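Local atomic coordinates of probable mannosyltransferase KTR4 (PDB entry 5A07), a protein that belongs to a family of probable mannosyltransferases with the GT-A fold and binds guanosine-5'-diphosphate and a manganese ion. Residues Asn290-Trp295 and Arg423-Glu428; Glu270-Ser275 and Gln339-Lys344; Ser48-Leu53 and Phe279-Pro284; Glu335-Tyr340 and Ala355-Leu360. All coordinates share one frame; numbering follows the deposited sequence.

In the fold
Interactions 2, 3 and 4 form a connected set of helix contacts. Helix 272-282 is used by interactions 2 and 3, and helix 332-344 by interactions 2 and 4. Interaction 4 lies deepest, its centre about 12 Å from the centre of the chain, and all its touching residues are buried. Interaction 3 lies farthest out, about 23 Å from that centre, and is partly buried. Interaction 2 runs from buried leucines to an exposed lysine. Interaction 1 is also buried, and the rings of Trp295 and Phe293 link it to interactions 4 and 3. None has a direct hydrogen bond between its segments. Interaction 1 adds a bridging water; the others rest on van der Waals packing, in 2 and 4 partly of a tyrosine ring on a carbonyl.

Interaction 1. Residues Asn290-Trp295 and Arg423-Glu428; sequences NGAFAW and RHSMSE
Ala294 and His424 make the main apolar contact. The methyl carbon CB of Ala294 lies 3.6 Å from CB of His424. It also reaches the start of the imidazole, with Ala294 CB 3.7 Å from His424 CG, at an oblique angle to the ring. CG of Arg423 sits over one face of the ring, offset toward its rim, and NE2 makes a weak hydrogen bond to Tyr58. The hydroxyl of Ser425 meets two side-chain carbons. Its OG lies 4.0 Å from CB of Ala292 and 3.9 Å from CB of Trp295. The first torsion of Ser425 (chi1 -60°) places OG beside its backbone N and directs it to these two carbons.

The polar link goes through a water. Trp295 N donates to it at 3.1 Å, and Ser425 OG is hydrogen-bonded to the same water at 2.9 Å. Ala292 is the N-cap of helix 293-297, so the N-H of Trp295 belongs to the first turn and has no carbonyl of its own helix to meet. The water takes the place of that acceptor.

Ala292 is also the centre of an inverse gamma turn, in which Phe293 N makes a weak bond to Gly291 O. The Trp295 indole is anchored by NE1 to Asn261, stacks on Phe317 and meets Trp421 edge-to-face. It also touches Cys315 and Cys417, which form a disulfide.

The arrangement is a helix N-terminus with one N-H of its first turn bound to a water, entered through an inverse gamma turn and packed against helix 418-425 of this GT-A fold protein.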
loop_
_atom_site.group_PDB
_atom_site.type_symbol
_atom_site.label_atom_id
_atom_site.label_comp_id
_atom_site.label_asym_id
_atom_site.label_seq_id
_atom_site.Cartn_x
_atom_site.Cartn_y
_atom_site.Cartn_z
ATOM N N ASN B 290 17.270 -0.662 10.253
ATOM C CA ASN B 290 17.091 0.236 9.142
ATOM C C ASN B 290 15.611 0.515 8.769
ATOM O O ASN B 290 15.320 0.780 7.588
ATOM C CB ASN B 290 17.856 -0.243 7.886
ATOM C CG ASN B 290 18.193 0.922 6.915
ATOM O OD1 ASN B 290 18.223 0.836 5.612
ATOM N ND2 ASN B 290 18.428 2.054 7.528
ATOM N N GLY B 291 14.732 0.481 9.751
ATOM C CA GLY B 291 13.323 0.788 9.561
ATOM C C GLY B 291 13.071 2.237 9.181
ATOM O O GLY B 291 13.903 3.159 9.411
ATOM N N ALA B 292 11.887 2.470 8.621
ATOM C CA ALA B 292 11.549 3.797 8.136
ATOM C C ALA B 292 11.053 4.690 9.248
ATOM O O ALA B 292 9.944 5.171 9.225
ATOM C CB ALA B 292 10.534 3.692 7.018
ATOM N N PHE B 293 11.892 4.935 10.261
ATOM C CA PHE B 293 11.419 5.589 11.466
ATOM C C PHE B 293 11.123 7.056 11.317
ATOM O O PHE B 293 10.165 7.533 11.872
ATOM C CB PHE B 293 12.430 5.377 12.612
ATOM C CG PHE B 293 12.745 3.938 12.850
ATOM C CD1 PHE B 293 11.754 3.035 13.173
ATOM C CD2 PHE B 293 14.044 3.479 12.756
ATOM C CE1 PHE B 293 12.048 1.684 13.384
ATOM C CE2 PHE B 293 14.333 2.142 12.987
ATOM C CZ PHE B 293 13.323 1.239 13.270
ATOM N N ALA B 294 11.922 7.787 10.533
ATOM C CA ALA B 294 11.650 9.158 10.322
ATOM C C ALA B 294 10.270 9.398 9.627
ATOM O O ALA B 294 9.499 10.314 9.977
ATOM C CB ALA B 294 12.802 9.762 9.534
ATOM N N TRP B 295 9.975 8.570 8.663
ATOM C CA TRP B 295 8.695 8.632 7.938
ATOM C C TRP B 295 7.506 8.463 8.857
ATOM O O TRP B 295 6.510 9.179 8.708
ATOM C CB TRP B 295 8.693 7.544 6.879
ATOM C CG TRP B 295 7.535 7.410 5.969
ATOM C CD1 TRP B 295 7.088 8.317 5.072
ATOM C CD2 TRP B 295 6.692 6.264 5.815
ATOM N NE1 TRP B 295 6.015 7.821 4.378
ATOM C CE2 TRP B 295 5.779 6.549 4.787
ATOM C CE3 TRP B 295 6.613 5.054 6.434
ATOM C CZ2 TRP B 295 4.795 5.658 4.397
ATOM C CZ3 TRP B 295 5.662 4.144 6.013
ATOM C CH2 TRP B 295 4.761 4.461 5.004
ATOM N N ARG B 423 12.888 12.249 1.224
ATOM C CA ARG B 423 13.883 12.924 2.094
ATOM C C ARG B 423 14.561 11.976 3.077
ATOM O O ARG B 423 15.778 12.072 3.294
ATOM C CB ARG B 423 13.204 14.051 2.829
ATOM C CG ARG B 423 14.093 14.821 3.841
ATOM C CD ARG B 423 13.309 15.929 4.514
ATOM N NE ARG B 423 12.912 16.845 3.491
ATOM C CZ ARG B 423 11.665 17.270 3.191
ATOM N NH1 ARG B 423 10.630 16.916 3.920
ATOM N NH2 ARG B 423 11.510 18.084 2.143
ATOM N N HIS B 424 13.802 11.074 3.675
ATOM C CA HIS B 424 14.265 10.293 4.833
ATOM C C HIS B 424 14.416 8.802 4.614
ATOM O O HIS B 424 15.112 8.116 5.394
ATOM C CB HIS B 424 13.319 10.457 6.015
ATOM C CG HIS B 424 13.289 11.844 6.538
ATOM N ND1 HIS B 424 14.334 12.383 7.262
ATOM C CD2 HIS B 424 12.349 12.797 6.454
ATOM C CE1 HIS B 424 14.036 13.622 7.579
ATOM N NE2 HIS B 424 12.840 13.905 7.095
ATOM N N SER B 425 13.762 8.246 3.609
ATOM C CA SER B 425 13.748 6.824 3.495
ATOM C C SER B 425 14.533 6.336 2.340
ATOM O O SER B 425 14.818 5.159 2.286
ATOM C CB SER B 425 12.354 6.237 3.357
ATOM O OG SER B 425 11.570 6.558 4.453
ATOM N N MET B 426 14.884 7.182 1.401
ATOM C CA MET B 426 15.611 6.703 0.241
ATOM C C MET B 426 17.114 6.997 0.355
ATOM O O MET B 426 17.499 8.147 0.447
ATOM C CB MET B 426 15.031 7.319 -1.025
ATOM C CG MET B 426 13.556 6.856 -1.317
ATOM S SD MET B 426 12.803 7.708 -2.714
ATOM C CE MET B 426 13.585 6.959 -4.104
ATOM N N SER B 427 17.935 5.964 0.291
ATOM C CA SER B 427 19.383 6.210 0.201
ATOM C C SER B 427 19.803 6.348 -1.238
ATOM O O SER B 427 18.970 6.244 -2.165
ATOM C CB SER B 427 20.134 5.078 0.854
ATOM O OG SER B 427 19.986 3.889 0.080
ATOM N N GLU B 428 21.115 6.523 -1.446
ATOM C CA GLU B 428 21.694 6.746 -2.806
ATOM C C GLU B 428 21.224 5.654 -3.801
ATOM O O GLU B 428 20.856 5.970 -4.909
ATOM C CB GLU B 428 23.279 6.847 -2.790
ATOM C CG GLU B 428 23.955 5.624 -2.217
ATOM C CD GLU B 428 25.345 5.789 -1.486
ATOM O OE1 GLU B 428 25.383 6.388 -0.386
ATOM O OE2 GLU B 428 26.365 5.209 -1.998
HETATM O O HOH W 1 12.271 6.988 7.212
#

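Interaction 2. Residues Glu270-Ser275 and Gln339-Lys344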
loop_
_atom_site.group_PDB
_atom_site.type_symbol
_atom_site.label_atom_id
_atom_site.label_comp_id
_atom_site.label_asym_id
_atom_site.label_seq_id
_atom_site.Cartn_x
_atom_site.Cartn_y
_atom_site.Cartn_z
ATOM N N GLU B 270 -7.316 6.426 15.955
ATOM C CA GLU B 270 -6.979 7.088 17.229
ATOM C C GLU B 270 -5.957 6.349 18.065
ATOM O O GLU B 270 -4.984 6.976 18.549
ATOM C CB GLU B 270 -8.254 7.328 18.058
ATOM C CG GLU B 270 -7.944 8.042 19.361
ATOM C CD GLU B 270 -9.202 8.515 20.086
ATOM O OE1 GLU B 270 -10.248 7.879 19.886
ATOM O OE2 GLU B 270 -9.125 9.515 20.835
ATOM N N THR B 271 -6.099 5.052 18.261
ATOM C CA THR B 271 -5.168 4.285 19.073
ATOM C C THR B 271 -4.292 3.282 18.359
ATOM O O THR B 271 -3.639 2.479 18.985
ATOM C CB THR B 271 -5.879 3.515 20.238
ATOM O OG1 THR B 271 -6.747 2.473 19.721
ATOM C CG2 THR B 271 -6.664 4.508 21.136
ATOM N N LEU B 272 -4.172 3.345 17.052
ATOM C CA LEU B 272 -3.356 2.348 16.366
ATOM C C LEU B 272 -1.826 2.482 16.675
ATOM O O LEU B 272 -1.145 1.517 16.956
ATOM C CB LEU B 272 -3.625 2.401 14.850
ATOM C CG LEU B 272 -2.698 1.539 13.989
ATOM C CD1 LEU B 272 -2.807 0.069 14.311
ATOM C CD2 LEU B 272 -3.120 1.811 12.524
ATOM N N TRP B 273 -1.338 3.691 16.653
ATOM C CA TRP B 273 0.084 3.950 16.996
ATOM C C TRP B 273 0.382 3.571 18.459
ATOM O O TRP B 273 1.344 2.902 18.746
ATOM C CB TRP B 273 0.393 5.464 16.801
ATOM C CG TRP B 273 1.803 5.820 17.165
ATOM C CD1 TRP B 273 2.214 6.472 18.297
ATOM C CD2 TRP B 273 2.995 5.431 16.460
ATOM N NE1 TRP B 273 3.587 6.532 18.324
ATOM C CE2 TRP B 273 4.088 5.935 17.189
ATOM C CE3 TRP B 273 3.234 4.760 15.253
ATOM C CZ2 TRP B 273 5.410 5.740 16.788
ATOM C CZ3 TRP B 273 4.540 4.566 14.834
ATOM C CH2 TRP B 273 5.625 5.084 15.579
ATOM N N THR B 274 -0.434 4.034 19.391
ATOM C CA THR B 274 -0.135 3.766 20.839
ATOM C C THR B 274 -0.164 2.289 21.092
ATOM O O THR B 274 0.713 1.757 21.750
ATOM C CB THR B 274 -1.063 4.564 21.783
ATOM O OG1 THR B 274 -2.423 4.375 21.413
ATOM C CG2 THR B 274 -0.834 6.044 21.581
ATOM N N SER B 275 -1.107 1.571 20.478
ATOM C CA SER B 275 -1.095 0.113 20.605
ATOM C C SER B 275 0.107 -0.521 19.948
ATOM O O SER B 275 0.668 -1.509 20.429
ATOM C CB SER B 275 -2.366 -0.530 20.018
ATOM O OG SER B 275 -3.506 0.039 20.589
ATOM N N GLN B 339 -2.091 -10.526 15.073
ATOM C CA GLN B 339 -2.749 -11.082 16.288
ATOM C C GLN B 339 -2.974 -10.067 17.413
ATOM O O GLN B 339 -4.104 -9.923 17.952
ATOM C CB GLN B 339 -1.989 -12.290 16.819
ATOM C CG GLN B 339 -2.838 -13.109 17.823
ATOM C CD GLN B 339 -4.381 -13.209 17.482
ATOM O OE1 GLN B 339 -4.779 -13.737 16.425
ATOM N NE2 GLN B 339 -5.245 -12.662 18.381
ATOM N N TYR B 340 -1.962 -9.257 17.661
ATOM C CA TYR B 340 -2.061 -8.200 18.649
ATOM C C TYR B 340 -3.140 -7.204 18.293
ATOM O O TYR B 340 -4.016 -6.823 19.128
ATOM C CB TYR B 340 -0.686 -7.491 18.793
ATOM C CG TYR B 340 -0.581 -6.582 20.002
ATOM C CD1 TYR B 340 -0.126 -7.056 21.235
ATOM C CD2 TYR B 340 -0.921 -5.252 19.903
ATOM C CE1 TYR B 340 -0.012 -6.209 22.316
ATOM C CE2 TYR B 340 -0.843 -4.403 21.001
ATOM C CZ TYR B 340 -0.380 -4.895 22.203
ATOM O OH TYR B 340 -0.290 -4.066 23.280
ATOM N N LEU B 341 -3.145 -6.780 17.027
ATOM C CA LEU B 341 -4.195 -5.837 16.653
ATOM C C LEU B 341 -5.598 -6.490 16.715
ATOM O O LEU B 341 -6.581 -5.800 16.972
ATOM C CB LEU B 341 -3.934 -5.277 15.224
ATOM C CG LEU B 341 -2.595 -4.520 15.053
ATOM C CD1 LEU B 341 -2.433 -4.045 13.597
ATOM C CD2 LEU B 341 -2.482 -3.350 16.003
ATOM N N GLU B 342 -5.682 -7.754 16.348
ATOM C CA GLU B 342 -6.969 -8.502 16.392
ATOM C C GLU B 342 -7.521 -8.439 17.833
ATOM O O GLU B 342 -8.657 -8.030 18.028
ATOM C CB GLU B 342 -6.757 -9.948 15.945
ATOM C CG GLU B 342 -7.986 -10.871 16.044
ATOM C CD GLU B 342 -9.141 -10.502 15.101
ATOM O OE1 GLU B 342 -9.090 -9.490 14.354
ATOM O OE2 GLU B 342 -10.140 -11.251 15.057
ATOM N N GLU B 343 -6.650 -8.681 18.811
ATOM C CA GLU B 343 -7.012 -8.627 20.245
ATOM C C GLU B 343 -7.463 -7.285 20.706
ATOM O O GLU B 343 -8.402 -7.197 21.432
ATOM C CB GLU B 343 -5.875 -9.105 21.125
ATOM C CG GLU B 343 -5.768 -10.620 21.167
ATOM C CD GLU B 343 -4.368 -11.180 21.488
ATOM O OE1 GLU B 343 -3.490 -10.436 22.015
ATOM O OE2 GLU B 343 -4.143 -12.394 21.205
ATOM N N LYS B 344 -6.872 -6.206 20.209
ATOM C CA LYS B 344 -7.348 -4.867 20.530
ATOM C C LYS B 344 -8.686 -4.516 19.991
ATOM O O LYS B 344 -9.318 -3.627 20.519
ATOM C CB LYS B 344 -6.406 -3.765 19.969
ATOM C CG LYS B 344 -4.941 -3.853 20.374
ATOM C CD LYS B 344 -4.719 -3.843 21.882
ATOM C CE LYS B 344 -5.227 -2.597 22.520
ATOM N NZ LYS B 344 -4.426 -2.401 23.771
#
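Ser275 and Leu341 bring the two backbones closest, with 7.8 Å between their CA atoms. Residues 272-275 are the first turn of helix 272-282, and residues 339-344 are the last turns of helix 332-344. Thr271 is the N-cap. Its O accepts from Ser275 N, while its OG1 turns to Glu350 and makes no capping bond.

The carbonyl of Ser275 faces the Tyr340 ring. Its O lies 3.3 Å from CE2 of Tyr340, oblique to the ring. The tyrosine has CG anti to its backbone N (chi1 -167°), which carries the ring out to the serine; the same ring also meets Phe279. Deeper in, Leu272 CD1 touches Leu341 CD2 at 3.8 Å, and the two side chains cross obliquely. Trp352 touches both leucines. At the exposed end, Lys344 bends at chi2 and chi3, and its CE passes 3.7 Å from OG of Ser275. NZ lies slightly farther from that oxygen, and no hydrogen bond is made.

Only the leucine pair sets apolar against apolar. The tyrosine ring and the lysine methylene lie against oxygens of Ser275, so the contact rests on van der Waals fit and not on directed bonds.

Interaction 3. Residues Ser48-Leu53 and Phe279-Pro284; sequences SIMDRL and FVEEHP
Met50 reaches across to Val280 and Glu281 and carries the contact from the side of helix 43-53. Its three torsions are all near -60° (chi1 -59°), so the chain curls and presents the thioether instead of extending. The sulfur SD lies 4.1 Å from CG1 of Val280. These two side chains run past each other in opposite directions. The methyl end meets the glutamate: Met50 CE is 3.7 Å from CG of Glu281 and 4.0 Å from its OE2. Glu281 is bent at chi2, and its chain lies at an angle to that of the methionine. Its CG methylene packs on the methyl, and one carboxylate oxygen also comes near it; the glutamate is exposed. The contact is van der Waals in kind, with no hydrogen bond between the segments. The backbones stay well apart, with 8.5 Å between CA of Met50 and CA of Glu281.

The contact joins helix 43-53, near the start of the model, to the C-terminal end of helix 272-282. Leu287, in the loop that follows, touches both Met50 and Val280. Leu364 of helix 354-365 lies against both Leu53 and Val280, while Phe279 packs on helix 332-344. Leu53 O also accepts a hydrogen bond from Lys297 of helix 293-297.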
loop_
_atom_site.group_PDB
_atom_site.type_symbol
_atom_site.label_atom_id
_atom_site.label_comp_id
_atom_site.label_asym_id
_atom_site.label_seq_id
_atom_site.Cartn_x
_atom_site.Cartn_y
_atom_site.Cartn_z
ATOM N N SER B 48 18.523 3.828 20.985
ATOM C CA SER B 48 18.452 4.907 20.015
ATOM C C SER B 48 17.133 4.805 19.136
ATOM O O SER B 48 16.470 5.801 18.881
ATOM C CB SER B 48 19.690 4.824 19.138
ATOM O OG SER B 48 19.424 5.388 17.874
ATOM N N ILE B 49 16.754 3.587 18.743
ATOM C CA ILE B 49 15.516 3.411 17.968
ATOM C C ILE B 49 14.314 3.804 18.788
ATOM O O ILE B 49 13.445 4.590 18.332
ATOM C CB ILE B 49 15.387 1.984 17.465
ATOM C CG1 ILE B 49 16.486 1.759 16.394
ATOM C CG2 ILE B 49 13.979 1.780 16.904
ATOM C CD1 ILE B 49 16.625 0.327 15.948
ATOM N N MET B 50 14.284 3.335 20.050
ATOM C CA MET B 50 13.199 3.715 20.960
ATOM C C MET B 50 13.101 5.201 21.246
ATOM O O MET B 50 12.000 5.723 21.341
ATOM C CB MET B 50 13.224 2.926 22.277
ATOM C CG MET B 50 13.112 1.433 22.049
ATOM S SD MET B 50 11.581 0.894 21.212
ATOM C CE MET B 50 10.431 1.314 22.473
ATOM N N ASP B 51 14.226 5.892 21.322
ATOM C CA ASP B 51 14.187 7.327 21.514
ATOM C C ASP B 51 13.534 7.958 20.289
ATOM O O ASP B 51 12.674 8.817 20.426
ATOM C CB ASP B 51 15.619 7.925 21.648
ATOM C CG ASP B 51 16.290 7.594 23.003
ATOM O OD1 ASP B 51 15.581 7.302 23.977
ATOM O OD2 ASP B 51 17.532 7.650 23.075
ATOM N N ARG B 52 13.956 7.554 19.105
ATOM C CA ARG B 52 13.359 8.167 17.891
ATOM C C ARG B 52 11.866 7.882 17.818
ATOM O O ARG B 52 11.109 8.749 17.434
ATOM C CB ARG B 52 14.021 7.626 16.637
ATOM C CG ARG B 52 15.277 8.399 16.360
ATOM C CD ARG B 52 16.427 7.490 16.081
ATOM N NE ARG B 52 16.402 6.926 14.750
ATOM C CZ ARG B 52 17.072 5.823 14.399
ATOM N NH1 ARG B 52 17.827 5.114 15.273
ATOM N NH2 ARG B 52 16.986 5.422 13.160
ATOM N N LEU B 53 11.442 6.706 18.259
ATOM C CA LEU B 53 9.999 6.344 18.149
ATOM C C LEU B 53 9.129 7.087 19.148
ATOM O O LEU B 53 7.908 7.079 19.014
ATOM C CB LEU B 53 9.801 4.878 18.323
ATOM C CG LEU B 53 10.289 4.048 17.151
ATOM C CD1 LEU B 53 10.070 2.588 17.471
ATOM C CD2 LEU B 53 9.609 4.432 15.874
ATOM N N PHE B 279 3.033 -2.922 21.483
ATOM C CA PHE B 279 3.518 -4.183 20.937
ATOM C C PHE B 279 5.027 -4.190 20.744
ATOM O O PHE B 279 5.701 -5.182 21.024
ATOM C CB PHE B 279 2.812 -4.469 19.574
ATOM C CG PHE B 279 3.350 -5.642 18.841
ATOM C CD1 PHE B 279 2.881 -6.918 19.117
ATOM C CD2 PHE B 279 4.226 -5.482 17.817
ATOM C CE1 PHE B 279 3.391 -8.024 18.427
ATOM C CE2 PHE B 279 4.733 -6.566 17.119
ATOM C CZ PHE B 279 4.277 -7.833 17.399
ATOM N N VAL B 280 5.554 -3.088 20.230
ATOM C CA VAL B 280 7.005 -2.990 19.981
ATOM C C VAL B 280 7.825 -3.044 21.295
ATOM O O VAL B 280 8.861 -3.668 21.316
ATOM C CB VAL B 280 7.329 -1.692 19.191
ATOM C CG1 VAL B 280 8.773 -1.324 19.291
ATOM C CG2 VAL B 280 6.926 -1.853 17.725
ATOM N N GLU B 281 7.358 -2.369 22.352
ATOM C CA GLU B 281 8.016 -2.479 23.688
ATOM C C GLU B 281 8.080 -3.939 24.116
ATOM O O GLU B 281 9.098 -4.359 24.583
ATOM C CB GLU B 281 7.333 -1.563 24.741
ATOM C CG GLU B 281 7.816 -0.102 24.653
ATOM C CD GLU B 281 6.724 0.994 24.765
ATOM O OE1 GLU B 281 5.660 0.768 25.435
ATOM O OE2 GLU B 281 6.921 2.099 24.156
ATOM N N GLU B 282 7.027 -4.734 23.906
ATOM C CA GLU B 282 7.058 -6.178 24.228
ATOM C C GLU B 282 7.886 -7.032 23.285
ATOM O O GLU B 282 8.263 -8.114 23.638
ATOM C CB GLU B 282 5.632 -6.771 24.283
ATOM C CG GLU B 282 4.740 -6.155 25.361
ATOM C CD GLU B 282 3.242 -6.508 25.169
ATOM O OE1 GLU B 282 2.937 -7.656 24.777
ATOM O OE2 GLU B 282 2.358 -5.643 25.381
ATOM N N HIS B 283 8.157 -6.576 22.058
ATOM C CA HIS B 283 8.941 -7.370 21.122
ATOM C C HIS B 283 9.989 -6.566 20.370
ATOM O O HIS B 283 9.953 -6.502 19.126
ATOM C CB HIS B 283 8.027 -7.984 20.063
ATOM C CG HIS B 283 6.949 -8.820 20.630
ATOM N ND1 HIS B 283 7.122 -10.163 20.877
ATOM C CD2 HIS B 283 5.705 -8.512 21.035
ATOM C CE1 HIS B 283 6.027 -10.652 21.409
ATOM N NE2 HIS B 283 5.152 -9.672 21.513
ATOM N N PRO B 284 10.965 -6.009 21.085
ATOM C CA PRO B 284 12.005 -5.185 20.451
ATOM C C PRO B 284 12.817 -5.861 19.404
ATOM O O PRO B 284 13.333 -5.180 18.485
ATOM C CB PRO B 284 12.947 -4.791 21.605
ATOM C CG PRO B 284 12.545 -5.604 22.766
ATOM C CD PRO B 284 11.164 -6.175 22.537
#

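Interaction 4. Residues Glu335-Tyr340 and Ala355-Leu360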
loop_
_atom_site.group_PDB
_atom_site.type_symbol
_atom_site.label_atom_id
_atom_site.label_comp_id
_atom_site.label_asym_id
_atom_site.label_seq_id
_atom_site.Cartn_x
_atom_site.Cartn_y
_atom_site.Cartn_z
ATOM N N GLU B 335 2.827 -11.536 11.459
ATOM C CA GLU B 335 1.702 -12.346 12.002
ATOM C C GLU B 335 1.404 -12.077 13.479
ATOM O O GLU B 335 0.238 -11.957 13.902
ATOM C CB GLU B 335 1.991 -13.807 11.800
ATOM C CG GLU B 335 2.152 -14.218 10.330
ATOM C CD GLU B 335 0.814 -14.390 9.627
ATOM O OE1 GLU B 335 -0.081 -13.507 9.772
ATOM O OE2 GLU B 335 0.665 -15.434 8.933
ATOM N N LYS B 336 2.462 -11.868 14.271
ATOM C CA LYS B 336 2.273 -11.535 15.692
ATOM C C LYS B 336 1.664 -10.180 15.862
ATOM O O LYS B 336 0.771 -9.934 16.742
ATOM C CB LYS B 336 3.614 -11.591 16.402
ATOM C CG LYS B 336 4.204 -12.982 16.419
ATOM C CD LYS B 336 3.538 -13.833 17.498
ATOM C CE LYS B 336 4.419 -15.072 17.737
ATOM N NZ LYS B 336 3.615 -16.167 18.324
ATOM N N TYR B 337 2.109 -9.250 15.010
ATOM C CA TYR B 337 1.518 -7.933 15.090
ATOM C C TYR B 337 0.048 -8.021 14.752
ATOM O O TYR B 337 -0.796 -7.346 15.369
ATOM C CB TYR B 337 2.322 -6.970 14.146
ATOM C CG TYR B 337 1.836 -5.583 14.028
ATOM C CD1 TYR B 337 1.611 -4.809 15.134
ATOM C CD2 TYR B 337 1.712 -4.964 12.757
ATOM C CE1 TYR B 337 1.212 -3.486 15.009
ATOM C CE2 TYR B 337 1.278 -3.659 12.621
ATOM C CZ TYR B 337 1.077 -2.907 13.742
ATOM O OH TYR B 337 0.647 -1.631 13.607
ATOM N N MET B 338 -0.275 -8.768 13.686
ATOM C CA MET B 338 -1.706 -8.882 13.302
ATOM C C MET B 338 -2.570 -9.461 14.475
ATOM O O MET B 338 -3.657 -8.951 14.785
ATOM C CB MET B 338 -1.874 -9.786 12.045
ATOM C CG MET B 338 -1.302 -9.228 10.743
ATOM S SD MET B 338 -1.855 -7.543 10.397
ATOM C CE MET B 338 -0.434 -6.633 10.961
ATOM N N GLN B 339 -2.091 -10.526 15.073
ATOM C CA GLN B 339 -2.749 -11.082 16.288
ATOM C C GLN B 339 -2.974 -10.067 17.413
ATOM O O GLN B 339 -4.104 -9.923 17.952
ATOM C CB GLN B 339 -1.989 -12.290 16.819
ATOM C CG GLN B 339 -2.838 -13.109 17.823
ATOM C CD GLN B 339 -4.381 -13.209 17.482
ATOM O OE1 GLN B 339 -4.779 -13.737 16.425
ATOM N NE2 GLN B 339 -5.245 -12.662 18.381
ATOM N N TYR B 340 -1.962 -9.257 17.661
ATOM C CA TYR B 340 -2.061 -8.200 18.649
ATOM C C TYR B 340 -3.140 -7.204 18.293
ATOM O O TYR B 340 -4.016 -6.823 19.128
ATOM C CB TYR B 340 -0.686 -7.491 18.793
ATOM C CG TYR B 340 -0.581 -6.582 20.002
ATOM C CD1 TYR B 340 -0.126 -7.056 21.235
ATOM C CD2 TYR B 340 -0.921 -5.252 19.903
ATOM C CE1 TYR B 340 -0.012 -6.209 22.316
ATOM C CE2 TYR B 340 -0.843 -4.403 21.001
ATOM C CZ TYR B 340 -0.380 -4.895 22.203
ATOM O OH TYR B 340 -0.290 -4.066 23.280
ATOM N N ALA B 355 -4.082 -0.070 4.942
ATOM C CA ALA B 355 -2.947 0.747 4.514
ATOM C C ALA B 355 -2.037 1.201 5.697
ATOM O O ALA B 355 -0.862 0.849 5.716
ATOM C CB ALA B 355 -3.423 1.892 3.676
ATOM N N PRO B 356 -2.587 1.839 6.735
ATOM C CA PRO B 356 -1.694 2.146 7.877
ATOM C C PRO B 356 -1.133 0.954 8.595
ATOM O O PRO B 356 0.004 0.961 9.050
ATOM C CB PRO B 356 -2.561 3.062 8.788
ATOM C CG PRO B 356 -3.993 2.766 8.365
ATOM C CD PRO B 356 -3.925 2.432 6.899
ATOM N N VAL B 357 -1.926 -0.098 8.725
ATOM C CA VAL B 357 -1.472 -1.313 9.358
ATOM C C VAL B 357 -0.353 -1.973 8.620
ATOM O O VAL B 357 0.688 -2.340 9.203
ATOM C CB VAL B 357 -2.657 -2.290 9.546
ATOM C CG1 VAL B 357 -2.205 -3.694 9.972
ATOM C CG2 VAL B 357 -3.655 -1.697 10.533
ATOM N N ARG B 358 -0.532 -2.192 7.317
ATOM C CA ARG B 358 0.568 -2.753 6.495
ATOM C C ARG B 358 1.820 -1.867 6.579
ATOM O O ARG B 358 2.955 -2.381 6.669
ATOM C CB ARG B 358 0.103 -2.842 5.008
ATOM C CG ARG B 358 1.144 -3.355 4.047
ATOM C CD ARG B 358 0.894 -4.785 3.696
ATOM N NE ARG B 358 -0.286 -4.925 2.831
ATOM C CZ ARG B 358 -1.392 -5.591 3.155
ATOM N NH1 ARG B 358 -1.484 -6.239 4.341
ATOM N NH2 ARG B 358 -2.377 -5.668 2.276
ATOM N N SER B 359 1.601 -0.558 6.532
ATOM C CA SER B 359 2.688 0.438 6.441
ATOM C C SER B 359 3.488 0.510 7.765
ATOM O O SER B 359 4.710 0.573 7.731
ATOM C CB SER B 359 2.149 1.831 6.114
ATOM O OG SER B 359 1.517 1.829 4.847
ATOM N N LEU B 360 2.801 0.383 8.892
ATOM C CA LEU B 360 3.516 0.353 10.206
ATOM C C LEU B 360 4.393 -0.856 10.341
ATOM O O LEU B 360 5.554 -0.778 10.734
ATOM C CB LEU B 360 2.512 0.413 11.390
ATOM C CG LEU B 360 1.914 1.761 11.552
ATOM C CD1 LEU B 360 0.676 1.710 12.452
ATOM C CD2 LEU B 360 2.890 2.732 12.172
#
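Tyr337 and Met338 of helix 332-344 pack on Val357 and Leu360 of helix 354-365 in a buried helix pair. The axes of the two short segments approach to 11.2 Å, and their directions differ by 139°, so the helices run roughly against each other. Large side chains fill this wide separation. CG of Tyr337 is anti to its backbone N (chi1 177°), and the ring extends across to the second helix. Its edge meets the backbone there: CE2 of Tyr337 lies 3.7 Å from O of Val357, near the ring plane. The phenol oxygen fits against Leu360, with Tyr337 OH 3.5 Å from both CB and CD1 of that residue. Thr276 of helix 272-282 gives this hydroxyl a hydrogen-bonding partner, so its polar end is satisfied among apolar atoms.

In the GT-A fold such helices flank a central sheet, and helix 354-365 sits here between helix 332-344 and the strands. Arg358, whose CB is directed away from residues 335-340, forms a salt bridge with Glu322 of strand 322-325, and its NH1 bonds to Tyr334 of helix 332-344. Ser359 OG accepts a hydrogen bond from Phe317 N of strand 316-317 and donates to Ala355 O at 2.7 Å.

Next to the tyrosine, Met338 bends at chi2 and chi3. Its CE comes 3.6 Å from CG1 of Val357, with Met338 SD 3.9 Å from the same carbon. The side chain of Val357 is about 13 Å from the bound GDP.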